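Local coordinates for bacteriophage virulence determinant (Salmonella enterica subsp. enterica serovar Typhimurium str. 14028S, PDB 6GGR), which probably acts as a zinc-dependent protease of the PipA family, a virulence effector thought to cleave host NF-kappaB proteins, at residues Asp80-Ser85 and Arg90-Ala95; Gln98-Val103 and His170-Leu175; Ser163-Val168 and Asn192-Glu197. All blocks are in the same frame, centred on the assembly; numbering follows the deposited sequence.

How the contacts relate
The three contacts illustrate a metalloprotease-like fold whose helices pack around the one bearing the metal-binding histidines. Contact 1 closes the turn between helices 64-84 and 86-100, contact 2 joins the ends of helices 86-100 and 160-173, and contact 3 presses helix 160-173 on helix 186-197. Contacts 1 and 2, centres about 12 Å apart, meet at A95 CB and L172 CD2 (3.5 Å); contacts 1 and 3, about 11 Å between centres, at L91 CD1 and I194 CD1 (4.1 Å). Contacts 2 and 3, about 16 Å apart, adjoin on helix 160-173, their segments alternating in sequence. They carry H170 and H166, zinc-binding in another structure of this protein but without zinc here; contact 1 lies away.

Contact 1: Asp80-Ser85 and Arg90-Ala95; sequences DAYTQS and RLMNYA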
ATOM      1  N   ASP B  80      -9.265 -21.812   9.466  1.00 38.94           N
ATOM      2  CA  ASP B  80      -9.479 -22.483   8.185  1.00 38.35           C
ATOM      3  C   ASP B  80      -8.159 -22.789   7.494  1.00 41.35           C
ATOM      4  O   ASP B  80      -7.981 -23.877   6.933  1.00 44.04           O
ATOM      5  CB  ASP B  80     -10.359 -21.625   7.277  1.00 45.72           C
ATOM      6  CG  ASP B  80     -11.808 -21.606   7.713  1.00 65.67           C
ATOM      7  OD1 ASP B  80     -12.240 -22.554   8.402  1.00 74.36           O
ATOM      8  OD2 ASP B  80     -12.519 -20.643   7.359  1.00 71.64           O
ATOM      9  N   ALA B  81      -7.223 -21.837   7.509  1.00 34.01           N
ATOM     10  CA  ALA B  81      -5.954 -22.039   6.818  1.00 33.93           C
ATOM     11  C   ALA B  81      -5.160 -23.180   7.440  1.00 35.29           C
ATOM     12  O   ALA B  81      -4.526 -23.966   6.726  1.00 36.16           O
ATOM     13  CB  ALA B  81      -5.135 -20.752   6.842  1.00 31.24           C
ATOM     14  N   TYR B  82      -5.177 -23.286   8.767  1.00 41.65           N
ATOM     15  CA  TYR B  82      -4.413 -24.341   9.425  1.00 41.10           C
ATOM     16  C   TYR B  82      -5.052 -25.708   9.209  1.00 44.20           C
ATOM     17  O   TYR B  82      -4.347 -26.705   9.020  1.00 45.31           O
ATOM     18  CB  TYR B  82      -4.286 -24.039  10.915  1.00 43.44           C
ATOM     19  CG  TYR B  82      -3.141 -24.764  11.586  1.00 47.48           C
ATOM     20  CD1 TYR B  82      -1.856 -24.239  11.566  1.00 54.66           C
ATOM     21  CD2 TYR B  82      -3.345 -25.971  12.235  1.00 37.55           C
ATOM     22  CE1 TYR B  82      -0.808 -24.897  12.176  1.00 52.69           C
ATOM     23  CE2 TYR B  82      -2.305 -26.634  12.852  1.00 45.29           C
ATOM     24  CZ  TYR B  82      -1.039 -26.095  12.817  1.00 50.75           C
ATOM     25  OH  TYR B  82      -0.003 -26.759  13.430  1.00 45.37           O
ATOM     26  N   THR B  83      -6.384 -25.777   9.237  1.00 44.73           N
ATOM     27  CA  THR B  83      -7.056 -27.056   9.042  1.00 38.85           C
ATOM     28  C   THR B  83      -6.949 -27.536   7.600  1.00 47.69           C
ATOM     29  O   THR B  83      -6.979 -28.746   7.351  1.00 42.39           O
ATOM     30  CB  THR B  83      -8.531 -26.950   9.441  1.00 58.32           C
ATOM     31  OG1 THR B  83      -9.174 -25.935   8.659  1.00 59.02           O
ATOM     32  CG2 THR B  83      -8.669 -26.611  10.912  1.00 62.02           C
ATOM     33  N   GLN B  84      -6.810 -26.616   6.642  1.00 40.13           N
ATOM     34  CA  GLN B  84      -6.943 -26.947   5.229  1.00 39.99           C
ATOM     35  C   GLN B  84      -5.637 -26.916   4.446  1.00 43.20           C
ATOM     36  O   GLN B  84      -5.549 -27.589   3.414  1.00 45.39           O
ATOM     37  CB  GLN B  84      -7.935 -25.984   4.554  1.00 35.13           C
ATOM     38  CG  GLN B  84      -9.355 -26.091   5.090  1.00 53.81           C
ATOM     39  CD  GLN B  84     -10.285 -25.035   4.515  1.00 79.33           C
ATOM     40  OE1 GLN B  84     -10.591 -24.036   5.169  1.00 76.61           O
ATOM     41  NE2 GLN B  84     -10.745 -25.256   3.290  1.00 99.23           N
ATOM     42  N   SER B  85      -4.667 -26.139   4.894  1.00 28.94           N
ATOM     43  CA  SER B  85      -3.427 -25.981   4.171  1.00 23.06           C
ATOM     44  C   SER B  85      -2.201 -26.475   4.872  1.00 31.49           C
ATOM     45  O   SER B  85      -1.796 -25.948   5.840  1.00 32.98           O
ATOM     46  CB  SER B  85      -3.189 -24.490   3.810  1.00 28.78           C
ATOM     47  OG  SER B  85      -2.016 -24.292   3.138  1.00 31.03           O
ATOM     48  N   ARG B  90       3.081 -25.267   7.876  1.00 38.93           N
ATOM     49  CA  ARG B  90       4.536 -25.188   7.973  1.00 44.35           C
ATOM     50  C   ARG B  90       4.981 -23.810   8.449  1.00 43.10           C
ATOM     51  O   ARG B  90       5.782 -23.690   9.385  1.00 45.82           O
ATOM     52  CB  ARG B  90       5.173 -25.513   6.621  1.00 47.66           C
ATOM     53  CG  ARG B  90       4.989 -26.955   6.177  1.00 46.30           C
ATOM     54  CD  ARG B  90       5.952 -27.340   5.060  1.00 46.15           C
ATOM     55  NE  ARG B  90       5.624 -26.710   3.779  1.00 48.19           N
ATOM     56  CZ  ARG B  90       6.190 -25.606   3.301  1.00 43.02           C
ATOM     57  NH1 ARG B  90       7.131 -24.971   3.988  1.00 48.15           N
ATOM     58  NH2 ARG B  90       5.815 -25.127   2.121  1.00 45.70           N
ATOM     59  N   LEU B  91       4.481 -22.755   7.808  1.00 42.29           N
ATOM     60  CA  LEU B  91       4.845 -21.404   8.220  1.00 42.65           C
ATOM     61  C   LEU B  91       4.429 -21.151   9.664  1.00 43.89           C
ATOM     62  O   LEU B  91       5.227 -20.675  10.478  1.00 46.45           O
ATOM     63  CB  LEU B  91       4.208 -20.388   7.272  1.00 40.42           C
ATOM     64  CG  LEU B  91       4.502 -20.620   5.785  1.00 46.04           C
ATOM     65  CD1 LEU B  91       3.855 -19.541   4.939  1.00 44.95           C
ATOM     66  CD2 LEU B  91       6.000 -20.679   5.520  1.00 58.18           C
ATOM     67  N   MET B  92       3.187 -21.501  10.007  1.00 42.30           N
ATOM     68  CA  MET B  92       2.686 -21.258  11.356  1.00 43.33           C
ATOM     69  C   MET B  92       3.465 -22.067  12.386  1.00 48.07           C
ATOM     70  O   MET B  92       3.888 -21.535  13.420  1.00 51.95           O
ATOM     71  CB  MET B  92       1.198 -21.601  11.428  1.00 43.08           C
ATOM     72  CG  MET B  92       0.574 -21.352  12.792  1.00 42.02           C
ATOM     73  SD  MET B  92       0.553 -19.597  13.210  1.00 59.81           S
ATOM     74  CE  MET B  92       0.402 -19.682  14.992  1.00 75.42           C
ATOM     75  N   ASN B  93       3.651 -23.363  12.128  1.00 45.96           N
ATOM     76  CA  ASN B  93       4.374 -24.214  13.069  1.00 48.66           C
ATOM     77  C   ASN B  93       5.770 -23.667  13.330  1.00 51.57           C
ATOM     78  O   ASN B  93       6.170 -23.478  14.483  1.00 55.52           O
ATOM     79  CB  ASN B  93       4.459 -25.645  12.535  1.00 57.81           C
ATOM     80  CG  ASN B  93       3.158 -26.416  12.690  1.00 46.52           C
ATOM     81  OD1 ASN B  93       2.297 -26.054  13.487  1.00 45.65           O
ATOM     82  ND2 ASN B  93       3.023 -27.505  11.935  1.00 57.95           N
ATOM     83  N   TYR B  94       6.533 -23.422  12.264  1.00 51.31           N
ATOM     84  CA  TYR B  94       7.864 -22.848  12.425  1.00 59.30           C
ATOM     85  C   TYR B  94       7.804 -21.573  13.258  1.00 55.10           C
ATOM     86  O   TYR B  94       8.511 -21.436  14.263  1.00 60.67           O
ATOM     87  CB  TYR B  94       8.469 -22.576  11.047  1.00 65.66           C
ATOM     88  CG  TYR B  94       9.939 -22.189  11.017  1.00 82.01           C
ATOM     89  CD1 TYR B  94      10.630 -21.781  12.153  1.00 92.23           C
ATOM     90  CD2 TYR B  94      10.639 -22.221   9.829  1.00 96.75           C
ATOM     91  CE1 TYR B  94      11.963 -21.429  12.083  1.00101.84           C
ATOM     92  CE2 TYR B  94      11.941 -21.876   9.763  1.00105.55           C
ATOM     93  CZ  TYR B  94      12.610 -21.480  10.882  1.00102.01           C
ATOM     94  OH  TYR B  94      13.936 -21.133  10.791  1.00 95.26           O
ATOM     95  N   ALA B  95       6.950 -20.631  12.860  1.00 58.14           N
ATOM     96  CA  ALA B  95       6.855 -19.371  13.587  1.00 60.37           C
ATOM     97  C   ALA B  95       6.512 -19.596  15.055  1.00 58.40           C
ATOM     98  O   ALA B  95       6.996 -18.867  15.931  1.00 58.38           O
ATOM     99  CB  ALA B  95       5.820 -18.468  12.927  1.00 60.66           C
TER
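The helical hairpin formed by helices 64-84 and 86-100 is pinned near its turn by Y82, whose side chain reaches across to M92 and N93. Y82 OH gives its hydrogen to N93 OD1. The modelled separation of these two oxygens, 2.4 Å, is very short, so the bond is better trusted than its length. The amide oxygen sits at the edge of the phenol ring, close to its plane, while the amide itself is turned 75° from the ring. L40 N also bonds to the Y82 hydroxyl, and N93 ND2 is spent on the carbonyls of D35 and K37. The buried phenol and amide are thereby tied to the 35-40 segment as well as to each other, which should hold the amide in one rotation.

M92 supplies the apolar half. Its CG lies 3.9 Å from Y82 CE1, approaching the ring obliquely, and its CB lies in the ring plane at the edge, 3.9 Å from Y82 CE1. With CG anti to the backbone N (chi1 -179°), the M92 chain starts out beside the ring; it then bends at chi2 (66°), which takes the sulfur and methyl away from Y82, CE packing on L100 CD1. The side chain also touches L45 and Y48 of helix 45-49.

The reversal is short, and S85 serves both helices. It is the first residue to leave the first helix and the N-cap of the second, where S85 OG bonds to F88 N. Nearby, the carbonyl of Y82 receives NH1 of R89, adding a further tie across the turn.

Contact 2: Gln98-Val103 and His170-Leu175; sequences QELHDV and HALTHL
Polar contact between the two segments rests on E99 and H174, which reach out to each other across the gap. H174 NE2 donates to E99 OE1 at 3.0 Å, with an N-H...O angle of 149°. Seen from the imidazole, the acceptor lies in the ring plane, at its edge. From the carboxylate, however, the donor comes in from above its plane, and the two flat groups stand almost perpendicular, 87° apart. The other carboxylate oxygen, OE2, makes a long, weak ion pair with K131. The negative charge of E99 would probably favour a protonated ring. Behind the histidine, A171 O sits over one ring face, 3.7 Å above the plane and displaced toward the rim.

Apolar contact is narrower. L100 CD1 meets L172 CD2 at 4.1 Å, the two side chains crossing at about a right angle. Alongside, M92 of helix 86-100 and W107 of strand 107-111 touch L100, and A95 touches L172, extending this leucine pair into a larger apolar patch.

Bonds inside the 170-175 segment then shape the end of the helix. H174 N still reaches H170 O at 2.8 Å, yet H174 has positive phi and breaks the helical run, turning the chain back. This brings L175 O to H170 ND1 at 2.7 Å, nearly along the carbonyl axis and near the ring plane, which fixes the rotation of the imidazole. H170 NE2, on the opposite side of that ring, bonds to D177 in this zinc-free chain. H170 and H166 one turn earlier, with D177 further on, form the zinc site known from another structure of this protein, arranged as in HEXXH metalloproteases that use an aspartate as third ligand; Q167 stands in the glutamate position here.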
ATOM      1  N   GLN B  98       9.699 -20.494  17.020  1.00 70.98           N
ATOM      2  CA  GLN B  98      10.700 -19.440  17.159  1.00 74.49           C
ATOM      3  C   GLN B  98      10.243 -18.339  18.108  1.00 81.32           C
ATOM      4  O   GLN B  98      11.021 -17.895  18.960  1.00 94.15           O
ATOM      5  CB  GLN B  98      11.027 -18.831  15.793  1.00 66.02           C
ATOM      6  CG  GLN B  98      11.515 -19.827  14.768  1.00 71.38           C
ATOM      7  CD  GLN B  98      12.607 -20.736  15.300  1.00 86.53           C
ATOM      8  OE1 GLN B  98      12.349 -21.879  15.678  1.00107.24           O
ATOM      9  NE2 GLN B  98      13.835 -20.233  15.330  1.00 80.20           N
ATOM     10  N   GLU B  99       8.996 -17.887  17.978  1.00 69.90           N
ATOM     11  CA  GLU B  99       8.577 -16.659  18.644  1.00 71.61           C
ATOM     12  C   GLU B  99       7.187 -16.778  19.255  1.00 67.71           C
ATOM     13  O   GLU B  99       6.994 -16.445  20.429  1.00 71.47           O
ATOM     14  CB  GLU B  99       8.602 -15.496  17.651  1.00 76.85           C
ATOM     15  CG  GLU B  99       9.883 -15.398  16.834  1.00 95.96           C
ATOM     16  CD  GLU B  99       9.880 -14.220  15.881  1.00105.34           C
ATOM     17  OE1 GLU B  99       8.941 -14.119  15.062  1.00 98.80           O
ATOM     18  OE2 GLU B  99      10.814 -13.392  15.952  1.00109.63           O
ATOM     19  N   LEU B 100       6.251 -17.299  18.496  1.00 61.42           N
ATOM     20  CA  LEU B 100       4.889 -17.161  18.963  1.00 59.93           C
ATOM     21  C   LEU B 100       4.629 -17.890  20.248  1.00 67.58           C
ATOM     22  O   LEU B 100       3.663 -17.630  20.922  1.00 80.00           O
ATOM     23  CB  LEU B 100       3.752 -17.400  17.909  1.00 56.26           C
ATOM     24  CG  LEU B 100       3.642 -16.425  16.731  1.00 74.86           C
ATOM     25  CD1 LEU B 100       2.591 -16.888  15.741  1.00 91.33           C
ATOM     26  CD2 LEU B 100       3.381 -14.958  17.138  1.00 67.51           C
ATOM     27  N   HIS B 101       5.431 -18.889  20.553  1.00 72.81           N
ATOM     28  CA  HIS B 101       5.172 -19.552  21.822  1.00 65.73           C
ATOM     29  C   HIS B 101       5.401 -18.600  22.986  1.00 68.56           C
ATOM     30  O   HIS B 101       4.803 -18.771  24.054  1.00 69.91           O
ATOM     31  CB  HIS B 101       6.057 -20.783  21.966  1.00 67.41           C
ATOM     32  CG  HIS B 101       7.513 -20.458  22.062  1.00 70.12           C
ATOM     33  ND1 HIS B 101       8.106 -20.038  23.233  1.00 73.51           N
ATOM     34  CD2 HIS B 101       8.491 -20.469  21.127  1.00 70.01           C
ATOM     35  CE1 HIS B 101       9.389 -19.817  23.019  1.00 75.33           C
ATOM     36  NE2 HIS B 101       9.649 -20.071  21.748  1.00 82.27           N
ATOM     37  N   ASP B 102       6.248 -17.593  22.787  1.00 81.03           N
ATOM     38  CA  ASP B 102       6.540 -16.601  23.811  1.00 72.39           C
ATOM     39  C   ASP B 102       5.438 -15.548  23.831  1.00 80.23           C
ATOM     40  O   ASP B 102       5.209 -14.861  22.828  1.00 68.70           O
ATOM     41  CB  ASP B 102       7.897 -15.959  23.538  1.00 75.49           C
ATOM     42  CG  ASP B 102       8.374 -15.084  24.678  1.00 77.41           C
ATOM     43  OD1 ASP B 102       7.530 -14.598  25.460  1.00 77.80           O
ATOM     44  OD2 ASP B 102       9.601 -14.881  24.790  1.00 79.68           O
ATOM     45  N   VAL B 103       4.769 -15.410  24.977  1.00 88.80           N
ATOM     46  CA  VAL B 103       3.659 -14.475  25.104  1.00 89.67           C
ATOM     47  C   VAL B 103       4.094 -13.039  24.842  1.00 90.97           C
ATOM     48  O   VAL B 103       3.252 -12.182  24.550  1.00 89.68           O
ATOM     49  CB  VAL B 103       3.020 -14.623  26.503  1.00 96.48           C
ATOM     50  CG1 VAL B 103       1.906 -13.601  26.719  1.00 92.30           C
ATOM     51  CG2 VAL B 103       2.482 -16.042  26.693  1.00100.32           C
ATOM     52  N   HIS B 170       3.622 -12.435   5.750  1.00 34.34           N
ATOM     53  CA  HIS B 170       4.719 -11.531   6.072  1.00 36.53           C
ATOM     54  C   HIS B 170       5.197 -11.755   7.499  1.00 37.84           C
ATOM     55  O   HIS B 170       6.400 -11.846   7.762  1.00 44.49           O
ATOM     56  CB  HIS B 170       4.282 -10.075   5.891  1.00 40.16           C
ATOM     57  CG  HIS B 170       4.427  -9.555   4.493  1.00 44.64           C
ATOM     58  ND1 HIS B 170       5.649  -9.431   3.865  1.00 48.30           N
ATOM     59  CD2 HIS B 170       3.506  -9.095   3.612  1.00 40.91           C
ATOM     60  CE1 HIS B 170       5.472  -8.935   2.654  1.00 47.27           C
ATOM     61  NE2 HIS B 170       4.181  -8.722   2.475  1.00 41.78           N
ATOM     62  N   ALA B 171       4.252 -11.862   8.437  1.00 47.46           N
ATOM     63  CA  ALA B 171       4.588 -11.925   9.854  1.00 47.86           C
ATOM     64  C   ALA B 171       5.154 -13.277  10.267  1.00 45.14           C
ATOM     65  O   ALA B 171       5.901 -13.352  11.250  1.00 45.94           O
ATOM     66  CB  ALA B 171       3.352 -11.604  10.690  1.00 46.98           C
ATOM     67  N   LEU B 172       4.825 -14.350   9.546  1.00 45.06           N
ATOM     68  CA  LEU B 172       5.328 -15.675   9.893  1.00 39.52           C
ATOM     69  C   LEU B 172       6.654 -16.003   9.222  1.00 39.96           C
ATOM     70  O   LEU B 172       7.374 -16.885   9.706  1.00 45.17           O
ATOM     71  CB  LEU B 172       4.299 -16.747   9.522  1.00 35.80           C
ATOM     72  CG  LEU B 172       2.913 -16.587  10.149  1.00 38.60           C
ATOM     73  CD1 LEU B 172       1.938 -17.569   9.522  1.00 36.19           C
ATOM     74  CD2 LEU B 172       2.981 -16.776  11.660  1.00 43.85           C
ATOM     75  N   THR B 173       7.003 -15.310   8.135  1.00 55.29           N
ATOM     76  CA  THR B 173       8.248 -15.560   7.421  1.00 57.16           C
ATOM     77  C   THR B 173       9.244 -14.412   7.502  1.00 65.37           C
ATOM     78  O   THR B 173      10.419 -14.619   7.184  1.00 55.25           O
ATOM     79  CB  THR B 173       7.970 -15.848   5.939  1.00 46.56           C
ATOM     80  OG1 THR B 173       7.410 -14.686   5.316  1.00 52.29           O
ATOM     81  CG2 THR B 173       7.012 -17.012   5.786  1.00 47.91           C
ATOM     82  N   HIS B 174       8.810 -13.220   7.914  1.00 84.53           N
ATOM     83  CA  HIS B 174       9.658 -12.031   7.969  1.00 69.33           C
ATOM     84  C   HIS B 174      10.255 -11.688   6.611  1.00 64.55           C
ATOM     85  O   HIS B 174      11.297 -11.031   6.538  1.00 72.96           O
ATOM     86  CB  HIS B 174      10.781 -12.186   9.004  1.00 61.62           C
ATOM     87  CG  HIS B 174      10.290 -12.413  10.400  1.00 63.67           C
ATOM     88  ND1 HIS B 174       9.506 -11.501  11.072  1.00 62.96           N
ATOM     89  CD2 HIS B 174      10.462 -13.456  11.247  1.00 65.69           C
ATOM     90  CE1 HIS B 174       9.218 -11.969  12.273  1.00 61.29           C
ATOM     91  NE2 HIS B 174       9.787 -13.154  12.405  1.00 65.41           N
ATOM     92  N   LEU B 175       9.610 -12.112   5.529  1.00 52.22           N
ATOM     93  CA  LEU B 175      10.092 -11.854   4.181  1.00 58.26           C
ATOM     94  C   LEU B 175       9.317 -10.706   3.544  1.00 56.38           C
ATOM     95  O   LEU B 175       8.181 -10.402   3.919  1.00 43.78           O
ATOM     96  CB  LEU B 175       9.970 -13.110   3.314  1.00 66.41           C
ATOM     97  CG  LEU B 175      10.665 -14.370   3.839  1.00 64.76           C
ATOM     98  CD1 LEU B 175      10.535 -15.504   2.833  1.00 75.45           C
ATOM     99  CD2 LEU B 175      12.131 -14.110   4.162  1.00 59.30           C
TER

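Contact 3: Ser163-Val168 and Asn192-Glu197; sequences SFIHQV and NIILKE. Unlike the reference sequence in segment 163-168: Q167 (reference Glu).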
ATOM      1  N   SER B 163      -6.051 -10.924   1.463  1.00 33.53           N
ATOM      2  CA  SER B 163      -5.371  -9.822   2.138  1.00 32.07           C
ATOM      3  C   SER B 163      -4.892 -10.241   3.522  1.00 25.00           C
ATOM      4  O   SER B 163      -3.760  -9.938   3.919  1.00 32.54           O
ATOM      5  CB  SER B 163      -6.298  -8.613   2.236  1.00 29.89           C
ATOM      6  OG  SER B 163      -6.793  -8.242   0.963  1.00 33.14           O
ATOM      7  N   PHE B 164      -5.747 -10.936   4.275  1.00 24.43           N
ATOM      8  CA  PHE B 164      -5.367 -11.390   5.610  1.00 28.39           C
ATOM      9  C   PHE B 164      -4.197 -12.362   5.545  1.00 33.51           C
ATOM     10  O   PHE B 164      -3.224 -12.235   6.297  1.00 29.79           O
ATOM     11  CB  PHE B 164      -6.571 -12.035   6.298  1.00 32.32           C
ATOM     12  CG  PHE B 164      -7.452 -11.057   7.027  1.00 34.14           C
ATOM     13  CD1 PHE B 164      -7.929  -9.920   6.397  1.00 37.00           C
ATOM     14  CD2 PHE B 164      -7.817 -11.289   8.344  1.00 34.63           C
ATOM     15  CE1 PHE B 164      -8.738  -9.028   7.070  1.00 42.84           C
ATOM     16  CE2 PHE B 164      -8.629 -10.404   9.019  1.00 36.65           C
ATOM     17  CZ  PHE B 164      -9.093  -9.272   8.382  1.00 48.47           C
ATOM     18  N   ILE B 165      -4.275 -13.347   4.649  1.00 32.15           N
ATOM     19  CA  ILE B 165      -3.212 -14.347   4.547  1.00 28.40           C
ATOM     20  C   ILE B 165      -1.915 -13.700   4.080  1.00 31.27           C
ATOM     21  O   ILE B 165      -0.827 -14.031   4.567  1.00 29.17           O
ATOM     22  CB  ILE B 165      -3.647 -15.487   3.609  1.00 28.51           C
ATOM     23  CG1 ILE B 165      -4.839 -16.250   4.203  1.00 32.25           C
ATOM     24  CG2 ILE B 165      -2.480 -16.436   3.319  1.00 30.13           C
ATOM     25  CD1 ILE B 165      -4.575 -16.882   5.561  1.00 36.03           C
ATOM     26  N   HIS B 166      -2.007 -12.772   3.129  1.00 31.07           N
ATOM     27  CA  HIS B 166      -0.813 -12.085   2.648  1.00 29.55           C
ATOM     28  C   HIS B 166      -0.085 -11.387   3.790  1.00 28.76           C
ATOM     29  O   HIS B 166       1.137 -11.516   3.934  1.00 32.83           O
ATOM     30  CB  HIS B 166      -1.193 -11.082   1.559  1.00 30.37           C
ATOM     31  CG  HIS B 166      -0.016 -10.414   0.918  1.00 35.01           C
ATOM     32  ND1 HIS B 166       0.434 -10.745  -0.342  1.00 35.45           N
ATOM     33  CD2 HIS B 166       0.812  -9.442   1.369  1.00 30.83           C
ATOM     34  CE1 HIS B 166       1.481  -9.997  -0.644  1.00 37.77           C
ATOM     35  NE2 HIS B 166       1.732  -9.199   0.378  1.00 41.23           N
ATOM     36  N   GLN B 167      -0.818 -10.638   4.617  1.00 38.20           N
ATOM     37  CA  GLN B 167      -0.178  -9.928   5.720  1.00 37.24           C
ATOM     38  C   GLN B 167       0.340 -10.899   6.771  1.00 40.64           C
ATOM     39  O   GLN B 167       1.418 -10.691   7.339  1.00 40.21           O
ATOM     40  CB  GLN B 167      -1.156  -8.937   6.353  1.00 36.96           C
ATOM     41  CG  GLN B 167      -1.661  -7.862   5.411  1.00 35.00           C
ATOM     42  CD  GLN B 167      -0.546  -7.083   4.744  1.00 37.98           C
ATOM     43  OE1 GLN B 167       0.557  -6.968   5.277  1.00 44.85           O
ATOM     44  NE2 GLN B 167      -0.827  -6.552   3.565  1.00 41.35           N
ATOM     45  N   VAL B 168      -0.413 -11.963   7.049  1.00 37.59           N
ATOM     46  CA  VAL B 168       0.039 -12.952   8.023  1.00 40.33           C
ATOM     47  C   VAL B 168       1.293 -13.653   7.521  1.00 37.09           C
ATOM     48  O   VAL B 168       2.225 -13.917   8.291  1.00 49.17           O
ATOM     49  CB  VAL B 168      -1.091 -13.953   8.330  1.00 38.04           C
ATOM     50  CG1 VAL B 168      -0.569 -15.155   9.128  1.00 41.03           C
ATOM     51  CG2 VAL B 168      -2.206 -13.260   9.103  1.00 37.97           C
ATOM     52  N   ASN B 192      -0.593 -17.544  -2.761  1.00 27.56           N
ATOM     53  CA  ASN B 192      -1.267 -18.276  -3.832  1.00 28.59           C
ATOM     54  C   ASN B 192      -1.462 -19.741  -3.460  1.00 27.38           C
ATOM     55  O   ASN B 192      -2.542 -20.308  -3.661  1.00 27.45           O
ATOM     56  CB  ASN B 192      -0.472 -18.173  -5.133  1.00 29.06           C
ATOM     57  CG  ASN B 192      -0.587 -16.808  -5.793  1.00 33.21           C
ATOM     58  OD1 ASN B 192      -1.448 -15.999  -5.449  1.00 28.15           O
ATOM     59  ND2 ASN B 192       0.275 -16.560  -6.770  1.00 30.99           N
ATOM     60  N   ILE B 193      -0.413 -20.378  -2.934  1.00 34.41           N
ATOM     61  CA  ILE B 193      -0.461 -21.810  -2.645  1.00 29.89           C
ATOM     62  C   ILE B 193      -1.418 -22.093  -1.494  1.00 33.59           C
ATOM     63  O   ILE B 193      -2.218 -23.035  -1.546  1.00 38.56           O
ATOM     64  CB  ILE B 193       0.949 -22.334  -2.331  1.00 31.15           C
ATOM     65  CG1 ILE B 193       1.861 -22.154  -3.545  1.00 33.03           C
ATOM     66  CG2 ILE B 193       0.891 -23.808  -1.910  1.00 33.98           C
ATOM     67  CD1 ILE B 193       3.338 -22.341  -3.239  1.00 37.84           C
ATOM     68  N   ILE B 194      -1.325 -21.301  -0.425  1.00 31.87           N
ATOM     69  CA  ILE B 194      -2.184 -21.496   0.739  1.00 26.13           C
ATOM     70  C   ILE B 194      -3.649 -21.386   0.338  1.00 29.99           C
ATOM     71  O   ILE B 194      -4.477 -22.234   0.691  1.00 27.09           O
ATOM     72  CB  ILE B 194      -1.817 -20.483   1.837  1.00 36.43           C
ATOM     73  CG1 ILE B 194      -0.406 -20.767   2.353  1.00 30.11           C
ATOM     74  CG2 ILE B 194      -2.824 -20.526   2.987  1.00 34.94           C
ATOM     75  CD1 ILE B 194       0.170 -19.655   3.206  1.00 34.08           C
ATOM     76  N   LEU B 195      -3.989 -20.338  -0.415  1.00 32.32           N
ATOM     77  CA  LEU B 195      -5.380 -20.124  -0.803  1.00 23.31           C
ATOM     78  C   LEU B 195      -5.907 -21.277  -1.649  1.00 23.70           C
ATOM     79  O   LEU B 195      -7.044 -21.726  -1.457  1.00 28.61           O
ATOM     80  CB  LEU B 195      -5.516 -18.803  -1.559  1.00 23.31           C
ATOM     81  CG  LEU B 195      -5.954 -17.600  -0.715  1.00 35.09           C
ATOM     82  CD1 LEU B 195      -4.968 -17.328   0.401  1.00 34.22           C
ATOM     83  CD2 LEU B 195      -6.118 -16.373  -1.594  1.00 47.18           C
ATOM     84  N   LYS B 196      -5.110 -21.766  -2.599  1.00 27.87           N
ATOM     85  CA  LYS B 196      -5.546 -22.926  -3.374  1.00 37.27           C
ATOM     86  C   LYS B 196      -5.696 -24.153  -2.487  1.00 38.22           C
ATOM     87  O   LYS B 196      -6.616 -24.956  -2.678  1.00 27.50           O
ATOM     88  CB  LYS B 196      -4.566 -23.210  -4.514  1.00 38.52           C
ATOM     89  CG  LYS B 196      -4.651 -22.227  -5.677  1.00 35.67           C
ATOM     90  CD  LYS B 196      -6.030 -22.232  -6.327  1.00 37.19           C
ATOM     91  CE  LYS B 196      -6.053 -21.377  -7.587  1.00 38.49           C
ATOM     92  NZ  LYS B 196      -7.436 -21.197  -8.123  1.00 44.79           N
ATOM     93  N   GLU B 197      -4.798 -24.319  -1.513  1.00 31.35           N
ATOM     94  CA  GLU B 197      -4.935 -25.419  -0.565  1.00 35.35           C
ATOM     95  C   GLU B 197      -6.177 -25.268   0.305  1.00 34.77           C
ATOM     96  O   GLU B 197      -6.692 -26.274   0.810  1.00 34.11           O
ATOM     97  CB  GLU B 197      -3.687 -25.516   0.315  1.00 33.24           C
ATOM     98  CG  GLU B 197      -2.441 -26.012  -0.414  1.00 37.36           C
ATOM     99  CD  GLU B 197      -1.229 -26.144   0.501  1.00 39.48           C
ATOM    100  OE1 GLU B 197      -1.333 -25.793   1.694  1.00 38.55           O
ATOM    101  OE2 GLU B 197      -0.170 -26.607   0.026  1.00 35.70           O
TER
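S163 OG, which lies two residues before the I165 that bridges the two helices, is gripped by three groups: D139 OD2, D159 O and a basic side chain of the other protein chain in the assembly. H166 and Q167 also lie within reach of that chain, while the contact with 192-197 is wholly apolar.

I165 carries that contact, reaching toward the other helix and touching two side chains. The methyl L195 CD1 nestles against its branch point, 3.9 Å from I165 CB, and is also 3.9 Å from I165 CG2. A third approach, to I165 CG1 at 4.0 Å, means that one leucine methyl sits beside both arms of the isoleucine. These two side chains lie antiparallel, one alongside the other. L195 has chi1 at -96°, off the staggered value, which may reflect strain or a poorly determined rotamer.

I194 approaches from the adjacent position along its helix. Its CG2 meets I165 CG2 at 4.1 Å, methyl to methyl, with the two isoleucines meeting at a slant. I165 CG2, anti to the backbone N, lies against both I194 CG2 and L195 CD1.

H166, the next residue, binds zinc in another structure of this protein; the chain here carries none. With glutamate at 167, as in the reference sequence, 166-170 would read HEXXH, consistent with a zincin; in this model Q167 takes its place. T191 of helix 186-197 and I77 of helix 64-84 also touch I165, while T87 and F88 of helix 86-100 cover I194 and F88 packs on V168 too, so helix 160-173 meets all three of these helices.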